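Local coordinates for protein putative adhesin (Bacteroides thetaiotaomicron, PDB 4QDG) that is a putative adhesin and lipoprotein of the FimB/Mfa2 family, probably serving as an outer-membrane anchor for fimbriae, and binds magnesium ions, at residues Y43-Y49 against T101-L106; R120-H124 against Y195-A199; G162-D167 against R212-Y218. One frame throughout, in Å; residues are numbered along the deposited sequence.

Contact 1 of 3, residues Y43-Y49 against T101-L106; sequences YDENGNY and TGYTDL
Gly-47 O accepts the N-H of Tyr-103 at 2.8 Å. The bond is nearly straight, 165° at the hydrogen, and the donor lies only a little off the carbonyl plane. A water also donates to Gly-47 O, weakly, and accepts from Thr-104 N. Gly-102 CA comes to 3.3 Å from the same oxygen.

The aromatic part of the contact lies beside this bond. One face of the Tyr-43 ring is covered by CA and CB of Tyr-103. Tyr-103 CB stands 3.9 Å from the centroid of the Tyr-43 ring, close to the ring normal, as a CH-pi contact. Thr-101 O meets the edge of the same ring in its plane, 3.5 Å from Tyr-43 CE1. The two tyrosine ring planes lie obliquely, 55° apart.

Residues 43-49 form the connection of a beta hairpin between strands 38-44 and 49-55, a type I turn from Asp-44 to Gly-47 with a G1 beta bulge. Gly-47 takes the bulge position, where its positive phi suits glycine. Asp-44 OD1 accepts Asn-48 N at 3.0 Å from above the carboxylate plane, which braces the turn. The partner is the loop between strands 91-94 and 107-110, so the hairpin end is tied to a separate small sheet.

Tyr-103 has CG anti to its own N (chi1 170°), which carries its ring away from the hairpin. There its hydroxyl bonds Glu-130, and its ring packs edge-to-face with His-77 and Tyr-183. At the far end of Tyr-43, a water links its OH to Tyr-103 O, and Leu-106 CD2 lies 3.9 Å from Tyr-43 OH.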
loop_
_atom_site.group_PDB
_atom_site.type_symbol
_atom_site.label_atom_id
_atom_site.label_comp_id
_atom_site.label_asym_id
_atom_site.label_seq_id
_atom_site.Cartn_x
_atom_site.Cartn_y
_atom_site.Cartn_z
ATOM N N TYR A 43 18.850 -7.850 14.010
ATOM C CA TYR A 43 19.603 -6.835 14.735
ATOM C C TYR A 43 19.768 -7.279 16.188
ATOM O O TYR A 43 18.897 -7.962 16.723
ATOM C CB TYR A 43 18.893 -5.458 14.668
ATOM C CG TYR A 43 18.758 -4.915 13.261
ATOM C CD1 TYR A 43 19.836 -4.317 12.616
ATOM C CD2 TYR A 43 17.558 -5.019 12.565
ATOM C CE1 TYR A 43 19.729 -3.854 11.306
ATOM C CE2 TYR A 43 17.435 -4.541 11.258
ATOM C CZ TYR A 43 18.520 -3.947 10.636
ATOM O OH TYR A 43 18.374 -3.452 9.358
ATOM N N ASP A 44 20.844 -6.855 16.844
ATOM C CA ASP A 44 21.012 -7.176 18.259
ATOM C C ASP A 44 20.200 -6.162 19.114
ATOM O O ASP A 44 19.527 -5.280 18.566
ATOM C CB ASP A 44 22.495 -7.219 18.667
ATOM C CG ASP A 44 23.305 -5.955 18.453
ATOM O OD1 ASP A 44 22.757 -4.835 18.680
ATOM O OD2 ASP A 44 24.509 -6.076 18.140
ATOM N N GLU A 45 20.295 -6.274 20.450
ATOM C CA GLU A 45 19.579 -5.417 21.403
ATOM C C GLU A 45 19.961 -3.938 21.241
ATOM O O GLU A 45 19.127 -3.086 21.526
ATOM C CB GLU A 45 19.849 -5.898 22.843
ATOM C CG GLU A 45 18.879 -5.349 23.877
ATOM C CD GLU A 45 18.946 -5.973 25.255
ATOM O OE1 GLU A 45 20.061 -6.106 25.812
ATOM O OE2 GLU A 45 17.862 -6.262 25.807
ATOM N N ASN A 46 21.198 -3.636 20.775
ATOM C CA ASN A 46 21.678 -2.259 20.575
ATOM C C ASN A 46 21.327 -1.711 19.190
ATOM O O ASN A 46 21.637 -0.559 18.895
ATOM C CB ASN A 46 23.199 -2.185 20.788
ATOM C CG ASN A 46 23.647 -2.485 22.194
ATOM O OD1 ASN A 46 24.617 -3.221 22.408
ATOM N ND2 ASN A 46 22.971 -1.920 23.183
ATOM N N GLY A 47 20.709 -2.540 18.356
ATOM C CA GLY A 47 20.328 -2.184 17.002
ATOM C C GLY A 47 21.397 -2.392 15.948
ATOM O O GLY A 47 21.284 -1.836 14.862
ATOM N N ASN A 48 22.437 -3.191 16.222
ATOM C CA ASN A 48 23.482 -3.426 15.217
ATOM C C ASN A 48 23.158 -4.619 14.354
ATOM O O ASN A 48 22.710 -5.651 14.863
ATOM C CB ASN A 48 24.866 -3.597 15.852
ATOM C CG ASN A 48 25.264 -2.444 16.743
ATOM O OD1 ASN A 48 25.521 -2.628 17.938
ATOM N ND2 ASN A 48 25.265 -1.220 16.196
ATOM N N TYR A 49 23.398 -4.481 13.038
ATOM C CA TYR A 49 23.174 -5.519 12.031
ATOM C C TYR A 49 23.822 -6.833 12.454
ATOM O O TYR A 49 24.962 -6.825 12.946
ATOM C CB TYR A 49 23.701 -5.075 10.647
ATOM C CG TYR A 49 23.515 -6.129 9.573
ATOM C CD1 TYR A 49 22.304 -6.258 8.897
ATOM C CD2 TYR A 49 24.524 -7.046 9.286
ATOM C CE1 TYR A 49 22.114 -7.249 7.933
ATOM C CE2 TYR A 49 24.337 -8.053 8.341
ATOM C CZ TYR A 49 23.136 -8.141 7.653
ATOM O OH TYR A 49 22.959 -9.118 6.707
ATOM N N THR A 101 24.794 0.344 9.105
ATOM C CA THR A 101 23.901 -0.680 8.559
ATOM C C THR A 101 22.927 -1.149 9.644
ATOM O O THR A 101 22.206 -2.130 9.450
ATOM C CB THR A 101 24.702 -1.834 7.934
ATOM O OG1 THR A 101 25.644 -2.372 8.886
ATOM C CG2 THR A 101 25.392 -1.409 6.635
ATOM N N GLY A 102 22.879 -0.397 10.742
ATOM C CA GLY A 102 22.040 -0.699 11.894
ATOM C C GLY A 102 20.556 -0.496 11.657
ATOM O O GLY A 102 20.138 0.080 10.635
ATOM N N TYR A 103 19.750 -0.968 12.623
ATOM C CA TYR A 103 18.281 -0.884 12.616
ATOM C C TYR A 103 17.768 0.490 12.157
ATOM O O TYR A 103 16.946 0.546 11.243
ATOM C CB TYR A 103 17.728 -1.224 14.013
ATOM C CG TYR A 103 16.247 -0.948 14.217
ATOM C CD1 TYR A 103 15.292 -1.473 13.347
ATOM C CD2 TYR A 103 15.797 -0.275 15.347
ATOM C CE1 TYR A 103 13.933 -1.234 13.540
ATOM C CE2 TYR A 103 14.441 -0.057 15.570
ATOM C CZ TYR A 103 13.511 -0.534 14.663
ATOM O OH TYR A 103 12.184 -0.289 14.892
ATOM N N THR A 104 18.306 1.571 12.731
ATOM C CA THR A 104 17.839 2.940 12.482
ATOM C C THR A 104 18.427 3.564 11.184
ATOM O O THR A 104 18.029 4.673 10.811
ATOM C CB THR A 104 18.097 3.825 13.716
ATOM O OG1 THR A 104 19.491 3.942 13.952
ATOM C CG2 THR A 104 17.402 3.304 14.974
ATOM N N ASP A 105 19.292 2.836 10.466
ATOM C CA ASP A 105 19.912 3.332 9.233
ATOM C C ASP A 105 19.186 2.836 7.973
ATOM O O ASP A 105 19.483 3.285 6.861
ATOM C CB ASP A 105 21.406 2.944 9.194
ATOM C CG ASP A 105 22.199 3.516 10.362
ATOM O OD1 ASP A 105 22.054 4.729 10.643
ATOM O OD2 ASP A 105 22.911 2.743 11.032
ATOM N N LEU A 106 18.233 1.945 8.125
ATOM C CA LEU A 106 17.539 1.465 6.959
ATOM C C LEU A 106 16.429 2.417 6.482
ATOM O O LEU A 106 15.699 3.043 7.264
ATOM C CB LEU A 106 16.980 0.060 7.203
ATOM C CG LEU A 106 16.541 -0.749 5.985
ATOM C CD1 LEU A 106 17.580 -0.693 4.829
ATOM C CD2 LEU A 106 16.269 -2.160 6.390
HETATM O O HOH W 1 15.688 -1.663 9.759
HETATM O O HOH W 2 20.567 1.448 15.089
#

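Contact 2 of 3, residues R120-H124 against Y195-A199; sequences RKNLH and YTPWA. With MG (magnesium ion), chain C.
Lys-121 opens the contact by laying CB against Trp-198 CB at 3.7 Å. Both segments are loops. Residues 120-124 lead from helix 113-116 into strand 127-137, and residues 195-199 join strand 193-195 to strand 199-207. The contact is therefore a loop-to-loop packing at the surface, in a loop whose last residue, His-124, binds a magnesium ion.

Beyond CG the Lys-121 chain is extended and runs past Pro-197 O to the side chain of Thr-196. Its NZ donates to Thr-196 OG1 at 3.1 Å. Two waters also accept from this ammonium group. One of them donates to Pro-197 O at 2.7 Å, and the other does so weakly. The lysine thus holds residues 195-199 both directly and through water.

Asn-122 follows and stacks on the indole of Trp-198. The amide and ring planes are 10° apart, and the two side chains point the same way. Asn-122 CB sits 3.8 Å from the centroid of the five-membered ring, over its face, while ND2 reaches over the six-membered ring. Asn-122 CG is anti to the backbone N (chi1 -173°), which lays the amide along the indole. Ala-199 CB packs on the opposite face. The indole NE1 bonds Asn-152 OD1, which holds the ring at its nitrogen edge.

Leu-123 makes a looser contact, with CD1 4.4 Å from Tyr-195 CE1.

His-124 ends the segment without touching residues 195-199. It binds magnesium together with Asp-36, Cys-37 and Cys-86, and its NE2 lies 2.2 Å from the magnesium ion.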
loop_
_atom_site.group_PDB
_atom_site.type_symbol
_atom_site.label_atom_id
_atom_site.label_comp_id
_atom_site.label_asym_id
_atom_site.label_seq_id
_atom_site.Cartn_x
_atom_site.Cartn_y
_atom_site.Cartn_z
ATOM N N ARG A 120 5.459 -1.091 -15.460
ATOM C CA ARG A 120 5.860 -1.140 -14.041
ATOM C C ARG A 120 4.992 -0.221 -13.133
ATOM O O ARG A 120 5.195 -0.231 -11.921
ATOM C CB ARG A 120 7.348 -0.756 -13.886
ATOM C CG ARG A 120 8.311 -1.663 -14.666
ATOM C CD ARG A 120 9.724 -1.548 -14.151
ATOM N NE ARG A 120 9.804 -2.035 -12.777
ATOM C CZ ARG A 120 10.797 -1.779 -11.938
ATOM N NH1 ARG A 120 11.827 -1.036 -12.322
ATOM N NH2 ARG A 120 10.767 -2.263 -10.703
ATOM N N LYS A 121 4.024 0.534 -13.699
ATOM C CA LYS A 121 3.195 1.466 -12.919
ATOM C C LYS A 121 2.355 0.763 -11.852
ATOM O O LYS A 121 2.198 1.310 -10.753
ATOM C CB LYS A 121 2.308 2.349 -13.805
ATOM C CG LYS A 121 3.081 3.425 -14.563
ATOM C CD LYS A 121 2.130 4.399 -15.228
ATOM C CE LYS A 121 2.817 5.264 -16.228
ATOM N NZ LYS A 121 1.834 5.862 -17.171
ATOM N N ASN A 122 1.845 -0.444 -12.149
ATOM C CA ASN A 122 1.064 -1.209 -11.178
ATOM C C ASN A 122 2.072 -1.821 -10.188
ATOM O O ASN A 122 2.778 -2.774 -10.533
ATOM C CB ASN A 122 0.192 -2.267 -11.881
ATOM C CG ASN A 122 -0.755 -2.979 -10.965
ATOM O OD1 ASN A 122 -0.923 -2.622 -9.801
ATOM N ND2 ASN A 122 -1.443 -3.968 -11.488
ATOM N N LEU A 123 2.191 -1.211 -8.999
ATOM C CA LEU A 123 3.216 -1.543 -8.016
ATOM C C LEU A 123 3.001 -2.891 -7.370
ATOM O O LEU A 123 1.873 -3.267 -7.023
ATOM C CB LEU A 123 3.354 -0.456 -6.912
ATOM C CG LEU A 123 3.448 1.023 -7.353
ATOM C CD1 LEU A 123 3.481 1.947 -6.146
ATOM C CD2 LEU A 123 4.652 1.287 -8.270
ATOM N N HIS A 124 4.119 -3.609 -7.196
ATOM C CA HIS A 124 4.179 -4.900 -6.505
ATOM C C HIS A 124 4.000 -4.607 -5.006
ATOM O O HIS A 124 4.628 -3.685 -4.485
ATOM C CB HIS A 124 5.531 -5.583 -6.819
ATOM C CG HIS A 124 5.712 -6.977 -6.271
ATOM N ND1 HIS A 124 4.935 -8.046 -6.713
ATOM C CD2 HIS A 124 6.657 -7.456 -5.420
ATOM C CE1 HIS A 124 5.388 -9.111 -6.064
ATOM N NE2 HIS A 124 6.424 -8.806 -5.282
ATOM N N TYR A 195 1.701 10.226 -9.651
ATOM C CA TYR A 195 1.263 8.909 -10.077
ATOM C C TYR A 195 0.270 9.106 -11.218
ATOM O O TYR A 195 -0.598 9.986 -11.128
ATOM C CB TYR A 195 0.582 8.124 -8.927
ATOM C CG TYR A 195 1.456 7.791 -7.732
ATOM C CD1 TYR A 195 2.260 6.651 -7.724
ATOM C CD2 TYR A 195 1.396 8.555 -6.572
ATOM C CE1 TYR A 195 3.041 6.329 -6.618
ATOM C CE2 TYR A 195 2.126 8.212 -5.442
ATOM C CZ TYR A 195 2.947 7.099 -5.464
ATOM O OH TYR A 195 3.638 6.790 -4.320
ATOM N N THR A 196 0.372 8.272 -12.266
ATOM C CA THR A 196 -0.574 8.285 -13.384
ATOM C C THR A 196 -1.181 6.868 -13.491
ATOM O O THR A 196 -0.638 5.933 -12.897
ATOM C CB THR A 196 0.056 8.814 -14.679
ATOM O OG1 THR A 196 1.143 7.979 -15.059
ATOM C CG2 THR A 196 0.494 10.306 -14.572
ATOM N N PRO A 197 -2.320 6.675 -14.181
ATOM C CA PRO A 197 -2.936 5.330 -14.203
ATOM C C PRO A 197 -2.139 4.241 -14.925
ATOM O O PRO A 197 -1.505 4.480 -15.960
ATOM C CB PRO A 197 -4.251 5.572 -14.935
ATOM C CG PRO A 197 -4.529 7.050 -14.744
ATOM C CD PRO A 197 -3.180 7.658 -14.876
ATOM N N TRP A 198 -2.178 3.039 -14.353
ATOM C CA TRP A 198 -1.585 1.823 -14.896
ATOM C C TRP A 198 -2.628 1.153 -15.828
ATOM O O TRP A 198 -2.277 0.343 -16.672
ATOM C CB TRP A 198 -1.088 0.863 -13.780
ATOM C CG TRP A 198 -2.141 0.326 -12.853
ATOM C CD1 TRP A 198 -2.485 0.830 -11.636
ATOM C CD2 TRP A 198 -2.946 -0.851 -13.040
ATOM N NE1 TRP A 198 -3.408 0.019 -11.033
ATOM C CE2 TRP A 198 -3.746 -0.995 -11.888
ATOM C CE3 TRP A 198 -3.024 -1.835 -14.043
ATOM C CZ2 TRP A 198 -4.674 -2.039 -11.739
ATOM C CZ3 TRP A 198 -3.935 -2.874 -13.890
ATOM C CH2 TRP A 198 -4.767 -2.955 -12.758
ATOM N N ALA A 199 -3.904 1.509 -15.662
ATOM C CA ALA A 199 -5.053 1.069 -16.456
ATOM C C ALA A 199 -6.065 2.196 -16.525
ATOM O O ALA A 199 -6.229 2.937 -15.559
ATOM C CB ALA A 199 -5.677 -0.178 -15.859
HETATM MG MG MG C . 7.625 -10.536 -4.696
HETATM O O HOH W 3 -1.103 6.540 -17.597
HETATM O O HOH W 4 0.614 3.765 -18.595
#

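Contact 3 of 3, residues G162-D167 against R212-Y218; sequences GEPVDD and REVVVAY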
loop_
_atom_site.group_PDB
_atom_site.type_symbol
_atom_site.label_atom_id
_atom_site.label_comp_id
_atom_site.label_asym_id
_atom_site.label_seq_id
_atom_site.Cartn_x
_atom_site.Cartn_y
_atom_site.Cartn_z
ATOM N N GLY A 162 -26.834 9.265 -17.031
ATOM C CA GLY A 162 -26.558 7.957 -17.618
ATOM C C GLY A 162 -25.931 7.956 -19.007
ATOM O O GLY A 162 -25.636 6.879 -19.555
ATOM N N GLU A 163 -25.700 9.149 -19.585
ATOM C CA GLU A 163 -25.024 9.267 -20.886
ATOM C C GLU A 163 -23.535 8.870 -20.734
ATOM O O GLU A 163 -23.002 8.921 -19.614
ATOM C CB GLU A 163 -25.182 10.677 -21.498
ATOM C CG GLU A 163 -26.584 10.962 -22.035
ATOM C CD GLU A 163 -27.196 9.894 -22.929
ATOM O OE1 GLU A 163 -26.579 9.539 -23.963
ATOM O OE2 GLU A 163 -28.296 9.403 -22.583
ATOM N N PRO A 164 -22.853 8.409 -21.815
ATOM C CA PRO A 164 -21.472 7.914 -21.635
ATOM C C PRO A 164 -20.435 8.971 -21.210
ATOM O O PRO A 164 -20.678 10.177 -21.279
ATOM C CB PRO A 164 -21.131 7.300 -22.995
ATOM C CG PRO A 164 -22.090 7.910 -23.951
ATOM C CD PRO A 164 -23.333 8.204 -23.201
ATOM N N VAL A 165 -19.310 8.486 -20.655
ATOM C CA VAL A 165 -18.137 9.276 -20.278
ATOM C C VAL A 165 -16.955 8.641 -21.010
ATOM O O VAL A 165 -16.719 7.442 -20.865
ATOM C CB VAL A 165 -17.873 9.456 -18.763
ATOM C CG1 VAL A 165 -16.649 10.344 -18.539
ATOM C CG2 VAL A 165 -19.076 10.056 -18.060
ATOM N N ASP A 166 -16.277 9.426 -21.865
ATOM C CA ASP A 166 -15.116 8.942 -22.612
ATOM C C ASP A 166 -13.881 9.188 -21.778
ATOM O O ASP A 166 -13.535 10.342 -21.529
ATOM C CB ASP A 166 -15.034 9.637 -23.980
ATOM C CG ASP A 166 -13.838 9.262 -24.840
ATOM O OD1 ASP A 166 -13.138 8.283 -24.497
ATOM O OD2 ASP A 166 -13.631 9.918 -25.884
ATOM N N ASP A 167 -13.222 8.106 -21.340
ATOM C CA ASP A 167 -12.019 8.170 -20.507
ATOM C C ASP A 167 -10.876 8.929 -21.178
ATOM O O ASP A 167 -10.065 9.538 -20.486
ATOM C CB ASP A 167 -11.535 6.758 -20.156
ATOM C CG ASP A 167 -11.022 5.990 -21.357
ATOM O OD1 ASP A 167 -11.840 5.626 -22.212
ATOM O OD2 ASP A 167 -9.788 5.817 -21.469
ATOM N N ARG A 212 -30.922 1.769 -22.086
ATOM C CA ARG A 212 -29.647 2.331 -22.512
ATOM C C ARG A 212 -28.540 1.940 -21.535
ATOM O O ARG A 212 -28.715 2.077 -20.322
ATOM C CB ARG A 212 -29.767 3.860 -22.623
ATOM C CG ARG A 212 -30.389 4.357 -23.935
ATOM C CD ARG A 212 -29.374 4.483 -25.062
ATOM N NE ARG A 212 -28.093 5.048 -24.609
ATOM C CZ ARG A 212 -27.818 6.347 -24.499
ATOM N NH1 ARG A 212 -28.721 7.258 -24.842
ATOM N NH2 ARG A 212 -26.628 6.743 -24.069
ATOM N N GLU A 213 -27.407 1.445 -22.055
ATOM C CA GLU A 213 -26.275 1.072 -21.206
ATOM C C GLU A 213 -25.598 2.313 -20.653
ATOM O O GLU A 213 -25.417 3.290 -21.376
ATOM C CB GLU A 213 -25.275 0.233 -21.993
ATOM C CG GLU A 213 -24.246 -0.501 -21.157
ATOM C CD GLU A 213 -23.304 -1.389 -21.944
ATOM O OE1 GLU A 213 -23.635 -1.769 -23.091
ATOM O OE2 GLU A 213 -22.244 -1.746 -21.384
ATOM N N VAL A 214 -25.248 2.282 -19.353
ATOM C CA VAL A 214 -24.530 3.363 -18.687
ATOM C C VAL A 214 -23.046 3.020 -18.792
ATOM O O VAL A 214 -22.601 1.993 -18.264
ATOM C CB VAL A 214 -24.987 3.600 -17.215
ATOM C CG1 VAL A 214 -24.258 4.809 -16.597
ATOM C CG2 VAL A 214 -26.500 3.771 -17.141
ATOM N N VAL A 215 -22.299 3.861 -19.514
ATOM C CA VAL A 215 -20.872 3.660 -19.768
ATOM C C VAL A 215 -20.109 4.718 -18.994
ATOM O O VAL A 215 -20.336 5.922 -19.140
ATOM C CB VAL A 215 -20.526 3.650 -21.284
ATOM C CG1 VAL A 215 -19.020 3.487 -21.504
ATOM C CG2 VAL A 215 -21.282 2.547 -22.008
ATOM N N VAL A 216 -19.229 4.236 -18.128
ATOM C CA VAL A 216 -18.441 5.092 -17.266
ATOM C C VAL A 216 -16.983 5.056 -17.713
ATOM O O VAL A 216 -16.561 4.128 -18.403
ATOM C CB VAL A 216 -18.616 4.678 -15.767
ATOM C CG1 VAL A 216 -20.081 4.641 -15.371
ATOM C CG2 VAL A 216 -17.956 3.351 -15.459
ATOM N N ALA A 217 -16.231 6.055 -17.287
ATOM C CA ALA A 217 -14.788 6.149 -17.488
ATOM C C ALA A 217 -14.120 5.669 -16.209
ATOM O O ALA A 217 -14.633 5.923 -15.108
ATOM C CB ALA A 217 -14.399 7.598 -17.793
ATOM N N TYR A 218 -12.987 4.992 -16.322
ATOM C CA TYR A 218 -12.265 4.568 -15.122
ATOM C C TYR A 218 -10.787 4.729 -15.335
ATOM O O TYR A 218 -10.327 4.679 -16.472
ATOM C CB TYR A 218 -12.601 3.110 -14.703
ATOM C CG TYR A 218 -11.919 2.051 -15.541
ATOM C CD1 TYR A 218 -10.639 1.600 -15.224
ATOM C CD2 TYR A 218 -12.555 1.493 -16.641
ATOM C CE1 TYR A 218 -9.990 0.647 -16.014
ATOM C CE2 TYR A 218 -11.916 0.538 -17.441
ATOM C CZ TYR A 218 -10.630 0.127 -17.126
ATOM O OH TYR A 218 -9.998 -0.803 -17.911
HETATM O O HOH W 5 -23.829 5.514 -21.320
HETATM O O HOH W 6 -21.792 7.424 -17.419
#
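The 162-167 segment runs in roughly the same direction as strand 213-218, 35° apart end to end, and one direct backbone bond joins them. Val-165 N donates to Val-215 O at 3.1 Å, from above the carbonyl plane. The same oxygen takes a CA-H contact from Pro-164. Two waters add further links between the backbones. One connects Gly-162 O with Glu-213 O and Val-215 N. The other joins Glu-163 O to Val-215 O.

At one end Arg-212 grips Glu-163 end-on. NH2 and NH1 both donate to Glu-163 OE1, at 2.8 and 3.3 Å, with the oxygen in the guanidinium plane. NH1 also makes a weak bond to OE2. The carboxylate is turned 71° from the guanidinium, so the pair is not coplanar. Bends at chi2 and chi3 of Arg-212 fold its chain back to this carboxylate. Pro-164 CD touches the guanidinium edge.

Further along, the side chains meet mainly through carbon atoms. Pro-164 CB faces Val-215 CB. Ala-217 CB touches Val-165 CG1 at 3.6 Å and also rests on Asp-167 CA. Val-165 also packs on Leu-157 of strand 140-159.

Strand 213-223 pairs antiparallel with strands 140-159 and 199-207. The loop between strands 140-159 and 170-176 is laid along it, consistent with the transthyretin-like beta-sandwich of the FimB/Mfa2 family.

Overall arrangement
The contacts are spread along an elongated, beta-rich chain. Contacts 1 and 3 lie on opposite sides of its centre, with centres about 54 Å apart. Contacts 2 and 3 are neighbours and touch through Ala-199 and Tyr-218. Both involve strand 213-223: contact 3 uses it directly, and contact 2 packs against its later residues. Contact 1 joins a hairpin to a loop through a single backbone bond and a buried tyrosine. Contact 2 is a surface contact, with a lysine, waters and a stacked amide, and one of its loops also supplies a metal ligand. Contact 3, partly buried like contact 1, combines a salt bridge at an exposed end with apolar packing further in.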